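Long-range contacts in 5-oxopent-3-ene-1,2,5-tricarboxylate decarboxylase (PDB 6IYM), which belongs to the fumarylacetoacetate hydrolase family and binds a magnesium ion through three acidic side chains in a beta-rich fold, as a two-chain assembly: residues I153-A158 / R170-D175; E112-L117 / D175-F180; D122-L127 / T157-Q162. All blocks are in the same frame, centred on the assembly; numbering follows the deposited sequence.

Overall arrangement
All three contacts are largely buried and meet around one mixed sheet, in which strand 147-158 lies between strands 121-131 and 178-186. Contacts 1 and 3 share Thr-157 and Ala-158 and both reach the magnesium ion, contact 1 through Asp-155 and contact 3 through Glu-124 and Glu-126; their chemistry is that of salt bridges set beside a metal, involving Lys-172 in one and Arg-159 in the other. Contact 2 shares Asp-175 with contact 1 but lies farther from the metal, where a single histidine-to-carbonyl bond and aromatic packing join two loops. It is also the most peripheral of the three, with Glu-112 and Asp-175 partly exposed. Contacts 1 and 2 touch the second subunit; contact 3 does not.

Contact 1: I153-A158 / R170-D175; sequences INDVTA and RGKSLD. With MG (magnesium ion), chain C.
A buried polar contact beside the magnesium site joins Asp-155, Thr-157 and Ala-158, at the end of strand 147-158, to Gly-171 and Lys-172 in the loop that follows helix 159-164. Lys-172 carries the largest share. Its chain runs alongside Thr-157, pointing the same way, and bends at the last torsion (chi4 -93°), which brings Lys-172 NZ between two oxygens: Asp-155 OD2 at 2.8 Å from NZ and Thr-157 OG1 at 2.9 Å from NZ. The ammonium reaches Asp-155 OD2 from above the carboxylate plane, while the same OD2 binds the magnesium ion at 2.1 Å. The lysine is thus a second-shell partner of the metal ligand and probably offsets part of the acidic charge gathered there. Thr-157 OG1 in turn donates to Asp-155 O, 2.9 Å away, which fixes the rotation of the hydroxyl and presents its oxygen to Lys-172 NZ.

Farther along, the backbones meet directly: Ala-158 N donates to Gly-171 O at 2.8 Å in a nearly straight bond (169°), and the Ala-158 methyl lies against the same carbonyl.

Glu-124 and Glu-126 of strand 121-131 complete the protein ligands of the metal, and Lys-99 makes a salt bridge to Asp-155 OD1. Beyond the touching residues, Val-156 packs on Pro-179 of strand 178-186, and Gln-162 of helix 159-164 lies against Thr-157 and Lys-172.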
ATOM      1  N   ILE A 153      -3.228   9.670 -13.083  1.00 36.37           N
ATOM      2  CA  ILE A 153      -3.217   9.891 -11.621  1.00 38.99           C
ATOM      3  C   ILE A 153      -2.857  11.358 -11.396  1.00 40.65           C
ATOM      4  O   ILE A 153      -1.934  11.832 -12.052  1.00 43.65           O
ATOM      5  CB  ILE A 153      -2.209   8.943 -10.949  1.00 41.38           C
ATOM      6  CG1 ILE A 153      -2.734   7.514 -10.975  1.00 40.13           C
ATOM      7  CG2 ILE A 153      -1.873   9.393  -9.543  1.00 44.57           C
ATOM      8  CD1 ILE A 153      -3.781   7.276  -9.961  1.00 41.96           C
ATOM      9  N   ASN A 154      -3.570  12.027 -10.493  1.00 40.89           N
ATOM     10  CA  ASN A 154      -3.132  13.302  -9.881  1.00 38.80           C
ATOM     11  C   ASN A 154      -2.585  12.940  -8.502  1.00 40.89           C
ATOM     12  O   ASN A 154      -3.398  12.608  -7.592  1.00 37.05           O
ATOM     13  CB  ASN A 154      -4.255  14.341  -9.848  1.00 39.16           C
ATOM     14  CG  ASN A 154      -3.773  15.736  -9.503  1.00 38.23           C
ATOM     15  OD1 ASN A 154      -2.644  15.926  -9.034  1.00 40.19           O
ATOM     16  ND2 ASN A 154      -4.660  16.701  -9.630  1.00 33.74           N
ATOM     17  N   ASP A 155      -1.260  12.990  -8.362  1.00 39.28           N
ATOM     18  CA  ASP A 155      -0.551  12.649  -7.103  1.00 36.58           C
ATOM     19  C   ASP A 155      -0.660  13.885  -6.228  1.00 33.78           C
ATOM     20  O   ASP A 155       0.343  14.584  -6.061  1.00 37.39           O
ATOM     21  CB  ASP A 155       0.891  12.178  -7.381  1.00 35.73           C
ATOM     22  CG  ASP A 155       1.785  11.927  -6.162  1.00 35.27           C
ATOM     23  OD1 ASP A 155       1.268  11.882  -5.033  1.00 41.64           O
ATOM     24  OD2 ASP A 155       3.034  11.796  -6.346  1.00 41.50           O
ATOM     25  N   VAL A 156      -1.847  14.167  -5.719  1.00 37.47           N
ATOM     26  CA  VAL A 156      -2.078  15.353  -4.841  1.00 38.20           C
ATOM     27  C   VAL A 156      -1.206  15.158  -3.586  1.00 42.41           C
ATOM     28  O   VAL A 156      -1.114  14.014  -3.096  1.00 41.62           O
ATOM     29  CB  VAL A 156      -3.569  15.552  -4.494  1.00 37.08           C
ATOM     30  CG1 VAL A 156      -3.759  16.702  -3.509  1.00 37.36           C
ATOM     31  CG2 VAL A 156      -4.441  15.743  -5.717  1.00 37.96           C
ATOM     32  N   THR A 157      -0.571  16.231  -3.106  1.00 38.61           N
ATOM     33  CA  THR A 157       0.513  16.198  -2.107  1.00 41.84           C
ATOM     34  C   THR A 157       0.398  17.392  -1.147  1.00 47.78           C
ATOM     35  O   THR A 157       0.202  18.525  -1.622  1.00 43.92           O
ATOM     36  CB  THR A 157       1.883  16.246  -2.796  1.00 44.88           C
ATOM     37  OG1 THR A 157       2.050  15.202  -3.754  1.00 37.80           O
ATOM     38  CG2 THR A 157       3.020  16.203  -1.797  1.00 47.97           C
ATOM     39  N   ALA A 158       0.581  17.142   0.153  1.00 45.44           N
ATOM     40  CA  ALA A 158       0.762  18.162   1.203  1.00 45.87           C
ATOM     41  C   ALA A 158       2.264  18.343   1.389  1.00 42.39           C
ATOM     42  O   ALA A 158       2.878  17.524   2.073  1.00 45.96           O
ATOM     43  CB  ALA A 158       0.095  17.712   2.487  1.00 51.38           C
ATOM     44  N   ARG A 170       2.260   9.690   4.180  1.00 38.51           N
ATOM     45  CA  ARG A 170       1.140  10.390   4.853  1.00 45.22           C
ATOM     46  C   ARG A 170       0.724  11.613   4.022  1.00 40.65           C
ATOM     47  O   ARG A 170      -0.459  11.735   3.755  1.00 43.56           O
ATOM     48  CB  ARG A 170       1.480  10.802   6.290  1.00 44.58           C
ATOM     49  CG  ARG A 170       0.315  11.500   6.976  1.00 47.93           C
ATOM     50  CD  ARG A 170       0.291  11.425   8.497  1.00 49.70           C
ATOM     51  NE  ARG A 170      -0.561  12.499   8.993  1.00 41.90           N
ATOM     52  CZ  ARG A 170      -1.880  12.486   8.965  1.00 43.88           C
ATOM     53  NH1 ARG A 170      -2.551  11.449   8.487  1.00 45.69           N
ATOM     54  NH2 ARG A 170      -2.543  13.530   9.414  1.00 49.36           N
ATOM     55  N   GLY A 171       1.661  12.483   3.657  1.00 41.28           N
ATOM     56  CA  GLY A 171       1.362  13.733   2.927  1.00 40.31           C
ATOM     57  C   GLY A 171       0.787  13.477   1.540  1.00 41.73           C
ATOM     58  O   GLY A 171       0.279  14.448   0.952  1.00 41.52           O
ATOM     59  N   LYS A 172       0.817  12.225   1.044  1.00 38.14           N
ATOM     60  CA  LYS A 172       0.264  11.844  -0.289  1.00 39.35           C
ATOM     61  C   LYS A 172      -1.011  11.007  -0.147  1.00 38.32           C
ATOM     62  O   LYS A 172      -1.586  10.646  -1.182  1.00 37.65           O
ATOM     63  CB  LYS A 172       1.341  11.131  -1.108  1.00 39.29           C
ATOM     64  CG  LYS A 172       2.458  12.074  -1.532  1.00 42.84           C
ATOM     65  CD  LYS A 172       3.515  11.518  -2.428  1.00 42.55           C
ATOM     66  CE  LYS A 172       4.488  12.589  -2.903  1.00 43.25           C
ATOM     67  NZ  LYS A 172       4.112  13.188  -4.211  1.00 45.15           N
ATOM     68  N   SER A 173      -1.448  10.719   1.082  1.00 37.19           N
ATOM     69  CA  SER A 173      -2.414   9.635   1.352  1.00 35.03           C
ATOM     70  C   SER A 173      -3.664  10.105   2.109  1.00 37.46           C
ATOM     71  O   SER A 173      -4.551   9.243   2.355  1.00 38.36           O
ATOM     72  CB  SER A 173      -1.703   8.504   2.043  1.00 37.78           C
ATOM     73  OG  SER A 173      -0.708   7.978   1.186  1.00 32.86           O
ATOM     74  N   LEU A 174      -3.828  11.409   2.358  1.00 41.58           N
ATOM     75  CA  LEU A 174      -5.072  11.960   2.967  1.00 40.68           C
ATOM     76  C   LEU A 174      -6.248  11.675   2.044  1.00 40.30           C
ATOM     77  O   LEU A 174      -6.022  11.708   0.823  1.00 45.96           O
ATOM     78  CB  LEU A 174      -4.918  13.474   3.157  1.00 43.23           C
ATOM     79  CG  LEU A 174      -3.851  13.917   4.150  1.00 44.52           C
ATOM     80  CD1 LEU A 174      -4.089  15.354   4.587  1.00 48.50           C
ATOM     81  CD2 LEU A 174      -3.812  13.012   5.371  1.00 47.44           C
ATOM     82  N   ASP A 175      -7.457  11.478   2.581  1.00 38.39           N
ATOM     83  CA  ASP A 175      -8.656  11.206   1.758  1.00 37.22           C
ATOM     84  C   ASP A 175      -8.764  12.317   0.681  1.00 40.87           C
ATOM     85  O   ASP A 175      -8.646  13.498   1.021  1.00 40.14           O
ATOM     86  CB  ASP A 175      -9.922  11.078   2.614  1.00 40.68           C
ATOM     87  CG  ASP A 175      -9.906   9.926   3.634  1.00 46.27           C
ATOM     88  OD1 ASP A 175      -8.949   9.103   3.637  1.00 39.26           O
ATOM     89  OD2 ASP A 175     -10.827   9.870   4.448  1.00 43.39           O
TER
HETATM   90 MG    MG C 301       4.324  12.161  -7.957  1.00 47.35          MG

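Contact 2: E112-L117 / D175-F180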
ATOM      1  N   GLU A 112     -10.758  16.726  -1.029  1.00 44.23           N
ATOM      2  CA  GLU A 112     -10.927  17.305   0.320  1.00 42.21           C
ATOM      3  C   GLU A 112      -9.728  18.222   0.582  1.00 43.98           C
ATOM      4  O   GLU A 112      -8.593  17.788   0.350  1.00 40.64           O
ATOM      5  CB  GLU A 112     -11.108  16.162   1.322  1.00 46.49           C
ATOM      6  CG  GLU A 112     -11.216  16.599   2.762  1.00 45.19           C
ATOM      7  CD  GLU A 112     -11.622  15.501   3.734  1.00 51.00           C
ATOM      8  OE1 GLU A 112     -11.830  15.835   4.915  1.00 57.55           O
ATOM      9  OE2 GLU A 112     -11.704  14.314   3.326  1.00 47.71           O
ATOM     10  N   ARG A 113      -9.976  19.464   1.020  1.00 42.08           N
ATOM     11  CA  ARG A 113      -8.942  20.525   1.180  1.00 42.12           C
ATOM     12  C   ARG A 113      -8.044  20.283   2.408  1.00 41.11           C
ATOM     13  O   ARG A 113      -6.824  20.645   2.337  1.00 38.09           O
ATOM     14  CB  ARG A 113      -9.630  21.898   1.249  1.00 45.27           C
ATOM     15  CG  ARG A 113      -8.783  23.017   1.843  1.00 46.89           C
ATOM     16  CD  ARG A 113      -7.720  23.526   0.887  1.00 48.29           C
ATOM     17  NE  ARG A 113      -6.853  24.521   1.512  1.00 50.18           N
ATOM     18  CZ  ARG A 113      -5.788  24.252   2.242  1.00 46.56           C
ATOM     19  NH1 ARG A 113      -5.420  22.996   2.442  1.00 51.06           N
ATOM     20  NH2 ARG A 113      -5.074  25.240   2.767  1.00 49.48           N
ATOM     21  N   HIS A 114      -8.594  19.743   3.503  1.00 47.68           N
ATOM     22  CA  HIS A 114      -7.877  19.441   4.780  1.00 45.10           C
ATOM     23  C   HIS A 114      -7.098  20.688   5.264  1.00 46.10           C
ATOM     24  O   HIS A 114      -5.889  20.570   5.547  1.00 42.59           O
ATOM     25  CB  HIS A 114      -6.941  18.217   4.608  1.00 44.95           C
ATOM     26  CG  HIS A 114      -7.582  16.926   4.184  1.00 44.64           C
ATOM     27  ND1 HIS A 114      -8.077  15.999   5.090  1.00 39.43           N
ATOM     28  CD2 HIS A 114      -7.708  16.353   2.961  1.00 43.68           C
ATOM     29  CE1 HIS A 114      -8.574  14.968   4.432  1.00 47.43           C
ATOM     30  NE2 HIS A 114      -8.347  15.153   3.111  1.00 44.00           N
ATOM     31  N   ALA A 115      -7.732  21.867   5.375  1.00 48.09           N
ATOM     32  CA  ALA A 115      -7.025  23.122   5.756  1.00 49.78           C
ATOM     33  C   ALA A 115      -6.387  22.999   7.152  1.00 51.03           C
ATOM     34  O   ALA A 115      -5.275  23.558   7.351  1.00 52.46           O
ATOM     35  CB  ALA A 115      -7.950  24.319   5.654  1.00 52.66           C
ATOM     36  N   ASP A 116      -7.003  22.262   8.086  1.00 56.58           N
ATOM     37  CA  ASP A 116      -6.390  21.969   9.420  1.00 55.93           C
ATOM     38  C   ASP A 116      -5.044  21.240   9.277  1.00 58.57           C
ATOM     39  O   ASP A 116      -4.165  21.430  10.153  1.00 54.48           O
ATOM     40  CB  ASP A 116      -7.313  21.149  10.330  1.00 60.52           C
ATOM     41  CG  ASP A 116      -8.002  19.962   9.669  1.00 67.85           C
ATOM     42  OD1 ASP A 116      -7.738  19.706   8.462  1.00 70.92           O
ATOM     43  OD2 ASP A 116      -8.805  19.297  10.366  1.00 70.20           O
ATOM     44  N   LEU A 117      -4.844  20.417   8.240  1.00 49.63           N
ATOM     45  CA  LEU A 117      -3.623  19.556   8.181  1.00 49.02           C
ATOM     46  C   LEU A 117      -2.567  20.152   7.259  1.00 48.97           C
ATOM     47  O   LEU A 117      -1.388  19.842   7.507  1.00 51.77           O
ATOM     48  CB  LEU A 117      -4.009  18.135   7.749  1.00 48.07           C
ATOM     49  CG  LEU A 117      -5.176  17.519   8.522  1.00 53.34           C
ATOM     50  CD1 LEU A 117      -5.360  16.044   8.189  1.00 53.05           C
ATOM     51  CD2 LEU A 117      -4.983  17.677  10.026  1.00 59.07           C
ATOM     52  N   ASP A 175      -7.457  11.478   2.581  1.00 38.39           N
ATOM     53  CA  ASP A 175      -8.656  11.206   1.758  1.00 37.22           C
ATOM     54  C   ASP A 175      -8.764  12.317   0.681  1.00 40.87           C
ATOM     55  O   ASP A 175      -8.646  13.498   1.021  1.00 40.14           O
ATOM     56  CB  ASP A 175      -9.922  11.078   2.614  1.00 40.68           C
ATOM     57  CG  ASP A 175      -9.906   9.926   3.634  1.00 46.27           C
ATOM     58  OD1 ASP A 175      -8.949   9.103   3.637  1.00 39.26           O
ATOM     59  OD2 ASP A 175     -10.827   9.870   4.448  1.00 43.39           O
ATOM     60  N   GLY A 176      -8.969  11.944  -0.582  1.00 39.13           N
ATOM     61  CA  GLY A 176      -9.144  12.876  -1.708  1.00 39.49           C
ATOM     62  C   GLY A 176      -7.876  13.050  -2.524  1.00 39.19           C
ATOM     63  O   GLY A 176      -7.990  13.576  -3.645  1.00 46.20           O
ATOM     64  N   PHE A 177      -6.717  12.586  -2.038  1.00 40.77           N
ATOM     65  CA  PHE A 177      -5.397  12.947  -2.620  1.00 35.96           C
ATOM     66  C   PHE A 177      -5.016  12.078  -3.832  1.00 39.52           C
ATOM     67  O   PHE A 177      -3.832  12.167  -4.257  1.00 37.15           O
ATOM     68  CB  PHE A 177      -4.310  12.892  -1.554  1.00 39.46           C
ATOM     69  CG  PHE A 177      -4.197  14.122  -0.691  1.00 35.92           C
ATOM     70  CD1 PHE A 177      -5.280  14.946  -0.466  1.00 37.80           C
ATOM     71  CD2 PHE A 177      -3.005  14.410  -0.061  1.00 37.09           C
ATOM     72  CE1 PHE A 177      -5.158  16.073   0.342  1.00 41.06           C
ATOM     73  CE2 PHE A 177      -2.876  15.532   0.746  1.00 40.19           C
ATOM     74  CZ  PHE A 177      -3.959  16.366   0.943  1.00 41.26           C
ATOM     75  N   CYS A 178      -5.914  11.259  -4.397  1.00 37.13           N
ATOM     76  CA  CYS A 178      -5.549  10.449  -5.590  1.00 35.13           C
ATOM     77  C   CYS A 178      -6.689  10.362  -6.603  1.00 38.28           C
ATOM     78  O   CYS A 178      -7.237   9.285  -6.849  1.00 40.36           O
ATOM     79  CB  CYS A 178      -5.050   9.067  -5.165  1.00 38.57           C
ATOM     80  SG  CYS A 178      -4.063   8.273  -6.455  1.00 39.35           S
ATOM     81  N   PRO A 179      -7.012  11.468  -7.317  1.00 39.59           N
ATOM     82  CA  PRO A 179      -7.780  11.397  -8.551  1.00 37.09           C
ATOM     83  C   PRO A 179      -7.191  10.350  -9.484  1.00 37.40           C
ATOM     84  O   PRO A 179      -5.975  10.321  -9.647  1.00 36.94           O
ATOM     85  CB  PRO A 179      -7.579  12.771  -9.198  1.00 38.55           C
ATOM     86  CG  PRO A 179      -7.440  13.675  -7.993  1.00 39.54           C
ATOM     87  CD  PRO A 179      -6.652  12.855  -6.994  1.00 40.64           C
ATOM     88  N   PHE A 180      -8.064   9.543 -10.070  1.00 36.21           N
ATOM     89  CA  PHE A 180      -7.699   8.392 -10.912  1.00 36.81           C
ATOM     90  C   PHE A 180      -8.752   8.254 -12.000  1.00 36.81           C
ATOM     91  O   PHE A 180      -9.911   8.080 -11.668  1.00 35.53           O
ATOM     92  CB  PHE A 180      -7.570   7.161 -10.016  1.00 38.54           C
ATOM     93  CG  PHE A 180      -7.359   5.847 -10.723  1.00 37.87           C
ATOM     94  CD1 PHE A 180      -6.431   5.731 -11.737  1.00 38.15           C
ATOM     95  CD2 PHE A 180      -7.947   4.681 -10.238  1.00 41.04           C
ATOM     96  CE1 PHE A 180      -6.204   4.502 -12.336  1.00 43.33           C
ATOM     97  CE2 PHE A 180      -7.688   3.444 -10.814  1.00 34.52           C
ATOM     98  CZ  PHE A 180      -6.852   3.362 -11.891  1.00 41.99           C
TER
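Glu-112, at the end of strand 111-112, meets the turn at Asp-175 and Gly-176 first. Glu-112 CB rests on the Asp-175 carbonyl, 3.6 Å from Asp-175 O, and its side chain runs alongside that of Asp-175 in the same direction. With CG anti to the backbone N (chi1 177°) and an extended chain beyond it, the glutamate carries Glu-112 OE2 to within 3.8 Å of Asp-175 CB. The two carboxylates, their planes 57° apart, are like charges near each other but not in contact, probably eased by Arg-136 of the second subunit, which forms salt bridges with both acids. Thr-230 of that subunit also bonds to Asp-175. Glu-112 N faces Gly-176 CA, where the backbones come closest. The Glu-112 carbonyl oxygen, for its part, lies at the rim of the Phe-177 ring, near its plane.

Two residues on, His-114 provides the hydrogen bond of the contact. His-114 NE2 donates to Asp-175 O at 2.7 Å, in the carbonyl plane and on a lone pair, with the oxygen almost in the imidazole plane. This tethers one edge of the ring. Glu-112 CG lies over one face of the imidazole, toward its rim. His-114 CD2 also packs against Phe-177 CE1 at 3.7 Å; the two rings meet obliquely, their planes at 86°.

The contact therefore ties the loop leading to strand 121-131 to the turn that opens strand 178-186. Phe-177 packs on Val-156 of strand 147-158, and Gly-228 of the second subunit lies against His-114.

Contact 3: D122-L127 / T157-Q162; sequences DYEGEL and TARDLQ. With MG (magnesium ion), chain C.
Asp-122 and Thr-157 face each other as an antiparallel, hydrogen-bonded pair, their CA atoms 5.2 Å apart, where strands 121-131 and 147-158 run side by side. Asp-122 N donates to Thr-157 O at 2.7 Å, and Thr-157 N returns a bond to Asp-122 O at 3.0 Å. Just past this pair strand 147-158 gives way to helix 159-164, and Arg-159 turns back toward strand 121-131.

The Asp-122 and Thr-157 side chains leave on the same face of the sheet, and the arginine reaches across it. A bend at chi2 (-65°) brings the guanidinium over Thr-157 CB and points its nitrogen edge at two carboxylates. Arg-159 NE and NH2 both grip Asp-122 OD2, side-on: NE, at 2.9 Å from OD2, comes on its anti side, while NH2 meets it from above the carboxylate plane. Asp-122 OD2 also accepts from the backbone of His-247.

Asp-122, Arg-159 and Glu-124 form a salt-bridge network beside the metal site of this fumarylacetoacetate hydrolase-family fold. Arg-159 NH2 also donates to Glu-124 OE1 at 2.8 Å, on the anti side of that carboxylate, with NH1 adding a weak bond to the same oxygen. The other oxygen, Glu-124 OE2, binds the magnesium ion at 2.0 Å, so the arginine is a second-shell residue, placed to hold this ligand's carboxylate in position. Glu-126 OE2 is a further ligand at 2.0 Å from the magnesium ion, and Asp-155 supplies the third. On the helix side, Gln-162 OE1 accepts a hydrogen bond from Arg-159 NH1.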
ATOM      1  N   ASP A 122      -0.660  20.674  -3.092  1.00 37.35           N
ATOM      2  CA  ASP A 122      -0.056  20.792  -4.443  1.00 38.87           C
ATOM      3  C   ASP A 122      -0.587  19.681  -5.330  1.00 42.28           C
ATOM      4  O   ASP A 122      -1.081  18.683  -4.758  1.00 43.75           O
ATOM      5  CB  ASP A 122       1.475  20.768  -4.371  1.00 39.66           C
ATOM      6  CG  ASP A 122       2.195  21.472  -5.514  1.00 42.17           C
ATOM      7  OD1 ASP A 122       1.509  21.962  -6.440  1.00 46.91           O
ATOM      8  OD2 ASP A 122       3.450  21.448  -5.519  1.00 44.88           O
ATOM      9  N   TYR A 123      -0.484  19.887  -6.657  1.00 36.99           N
ATOM     10  CA  TYR A 123      -0.879  18.956  -7.735  1.00 37.04           C
ATOM     11  C   TYR A 123       0.375  18.260  -8.305  1.00 38.69           C
ATOM     12  O   TYR A 123       1.525  18.773  -8.212  1.00 40.00           O
ATOM     13  CB  TYR A 123      -1.636  19.693  -8.847  1.00 37.13           C
ATOM     14  CG  TYR A 123      -0.887  20.894  -9.372  1.00 39.02           C
ATOM     15  CD1 TYR A 123       0.027  20.789 -10.399  1.00 40.88           C
ATOM     16  CD2 TYR A 123      -1.018  22.129  -8.761  1.00 42.31           C
ATOM     17  CE1 TYR A 123       0.747  21.889 -10.842  1.00 39.67           C
ATOM     18  CE2 TYR A 123      -0.298  23.237  -9.181  1.00 40.83           C
ATOM     19  CZ  TYR A 123       0.603  23.113 -10.218  1.00 39.87           C
ATOM     20  OH  TYR A 123       1.342  24.201 -10.601  1.00 46.04           O
ATOM     21  N   GLU A 124       0.160  17.124  -8.961  1.00 39.45           N
ATOM     22  CA  GLU A 124       1.177  16.447  -9.823  1.00 40.71           C
ATOM     23  C   GLU A 124       0.422  15.590 -10.839  1.00 36.99           C
ATOM     24  O   GLU A 124      -0.160  14.578 -10.434  1.00 40.61           O
ATOM     25  CB  GLU A 124       2.121  15.532  -9.034  1.00 39.54           C
ATOM     26  CG  GLU A 124       3.086  16.244  -8.102  1.00 43.81           C
ATOM     27  CD  GLU A 124       4.210  15.395  -7.500  1.00 46.40           C
ATOM     28  OE1 GLU A 124       5.035  15.973  -6.785  1.00 50.29           O
ATOM     29  OE2 GLU A 124       4.222  14.155  -7.693  1.00 44.59           O
ATOM     30  N   GLY A 125       0.423  15.997 -12.103  1.00 33.98           N
ATOM     31  CA  GLY A 125      -0.232  15.236 -13.181  1.00 33.78           C
ATOM     32  C   GLY A 125       0.660  14.122 -13.642  1.00 31.55           C
ATOM     33  O   GLY A 125       1.882  14.377 -13.782  1.00 36.67           O
ATOM     34  N   GLU A 126       0.127  12.913 -13.820  1.00 37.08           N
ATOM     35  CA  GLU A 126       1.004  11.712 -14.027  1.00 35.73           C
ATOM     36  C   GLU A 126       0.357  10.649 -14.927  1.00 34.43           C
ATOM     37  O   GLU A 126      -0.881  10.416 -14.836  1.00 36.19           O
ATOM     38  CB  GLU A 126       1.380  11.110 -12.676  1.00 35.33           C
ATOM     39  CG  GLU A 126       2.133  12.051 -11.748  1.00 39.50           C
ATOM     40  CD  GLU A 126       2.937  11.418 -10.600  1.00 44.61           C
ATOM     41  OE1 GLU A 126       3.139  10.169 -10.614  1.00 43.86           O
ATOM     42  OE2 GLU A 126       3.430  12.192  -9.721  1.00 43.67           O
ATOM     43  N   LEU A 127       1.179  10.013 -15.762  1.00 33.62           N
ATOM     44  CA  LEU A 127       0.800   8.803 -16.527  1.00 35.63           C
ATOM     45  C   LEU A 127       0.828   7.614 -15.569  1.00 38.67           C
ATOM     46  O   LEU A 127       1.841   7.429 -14.885  1.00 40.46           O
ATOM     47  CB  LEU A 127       1.792   8.593 -17.669  1.00 40.55           C
ATOM     48  CG  LEU A 127       1.635   7.290 -18.449  1.00 38.29           C
ATOM     49  CD1 LEU A 127       0.286   7.232 -19.131  1.00 38.79           C
ATOM     50  CD2 LEU A 127       2.765   7.148 -19.467  1.00 39.94           C
ATOM     51  N   THR A 157      -0.571  16.231  -3.106  1.00 38.61           N
ATOM     52  CA  THR A 157       0.513  16.198  -2.107  1.00 41.84           C
ATOM     53  C   THR A 157       0.398  17.392  -1.147  1.00 47.78           C
ATOM     54  O   THR A 157       0.202  18.525  -1.622  1.00 43.92           O
ATOM     55  CB  THR A 157       1.883  16.246  -2.796  1.00 44.88           C
ATOM     56  OG1 THR A 157       2.050  15.202  -3.754  1.00 37.80           O
ATOM     57  CG2 THR A 157       3.020  16.203  -1.797  1.00 47.97           C
ATOM     58  N   ALA A 158       0.581  17.142   0.153  1.00 45.44           N
ATOM     59  CA  ALA A 158       0.762  18.162   1.203  1.00 45.87           C
ATOM     60  C   ALA A 158       2.264  18.343   1.389  1.00 42.39           C
ATOM     61  O   ALA A 158       2.878  17.524   2.073  1.00 45.96           O
ATOM     62  CB  ALA A 158       0.095  17.712   2.487  1.00 51.38           C
ATOM     63  N   ARG A 159       2.838  19.376   0.791  1.00 43.84           N
ATOM     64  CA  ARG A 159       4.308  19.610   0.785  1.00 42.32           C
ATOM     65  C   ARG A 159       4.850  19.745   2.223  1.00 45.84           C
ATOM     66  O   ARG A 159       6.019  19.335   2.451  1.00 48.50           O
ATOM     67  CB  ARG A 159       4.633  20.837  -0.068  1.00 45.14           C
ATOM     68  CG  ARG A 159       4.199  20.711  -1.520  1.00 44.58           C
ATOM     69  CD  ARG A 159       4.958  19.614  -2.228  1.00 45.64           C
ATOM     70  NE  ARG A 159       4.572  19.485  -3.627  1.00 47.23           N
ATOM     71  CZ  ARG A 159       4.963  18.500  -4.445  1.00 47.97           C
ATOM     72  NH1 ARG A 159       5.760  17.540  -4.006  1.00 47.81           N
ATOM     73  NH2 ARG A 159       4.555  18.480  -5.706  1.00 45.96           N
ATOM     74  N   ASP A 160       4.046  20.236   3.166  1.00 41.41           N
ATOM     75  CA  ASP A 160       4.473  20.457   4.575  1.00 46.53           C
ATOM     76  C   ASP A 160       4.437  19.104   5.322  1.00 47.68           C
ATOM     77  O   ASP A 160       5.375  18.827   6.092  1.00 49.10           O
ATOM     78  CB  ASP A 160       3.687  21.614   5.227  1.00 43.68           C
ATOM     79  CG  ASP A 160       2.191  21.587   4.977  1.00 51.89           C
ATOM     80  OD1 ASP A 160       1.703  20.604   4.344  1.00 52.01           O
ATOM     81  OD2 ASP A 160       1.506  22.505   5.456  1.00 49.94           O
ATOM     82  N   LEU A 161       3.455  18.247   5.048  1.00 48.11           N
ATOM     83  CA  LEU A 161       3.345  16.902   5.673  1.00 50.30           C
ATOM     84  C   LEU A 161       4.486  16.004   5.164  1.00 53.84           C
ATOM     85  O   LEU A 161       4.972  15.116   5.941  1.00 44.19           O
ATOM     86  CB  LEU A 161       1.962  16.318   5.363  1.00 48.23           C
ATOM     87  CG  LEU A 161       0.826  16.801   6.255  1.00 48.45           C
ATOM     88  CD1 LEU A 161       0.819  18.303   6.377  1.00 57.51           C
ATOM     89  CD2 LEU A 161      -0.508  16.310   5.733  1.00 50.14           C
ATOM     90  N   GLN A 162       4.943  16.237   3.927  1.00 51.57           N
ATOM     91  CA  GLN A 162       6.085  15.500   3.325  1.00 49.33           C
ATOM     92  C   GLN A 162       7.323  15.643   4.215  1.00 53.95           C
ATOM     93  O   GLN A 162       8.028  14.653   4.419  1.00 56.89           O
ATOM     94  CB  GLN A 162       6.428  16.021   1.931  1.00 51.29           C
ATOM     95  CG  GLN A 162       5.876  15.202   0.784  1.00 51.13           C
ATOM     96  CD  GLN A 162       6.402  15.740  -0.531  1.00 57.66           C
ATOM     97  OE1 GLN A 162       6.192  16.896  -0.886  1.00 52.74           O
ATOM     98  NE2 GLN A 162       7.140  14.915  -1.253  1.00 54.89           N
TER
HETATM   99 MG    MG C 301       4.324  12.161  -7.957  1.00 47.35          MG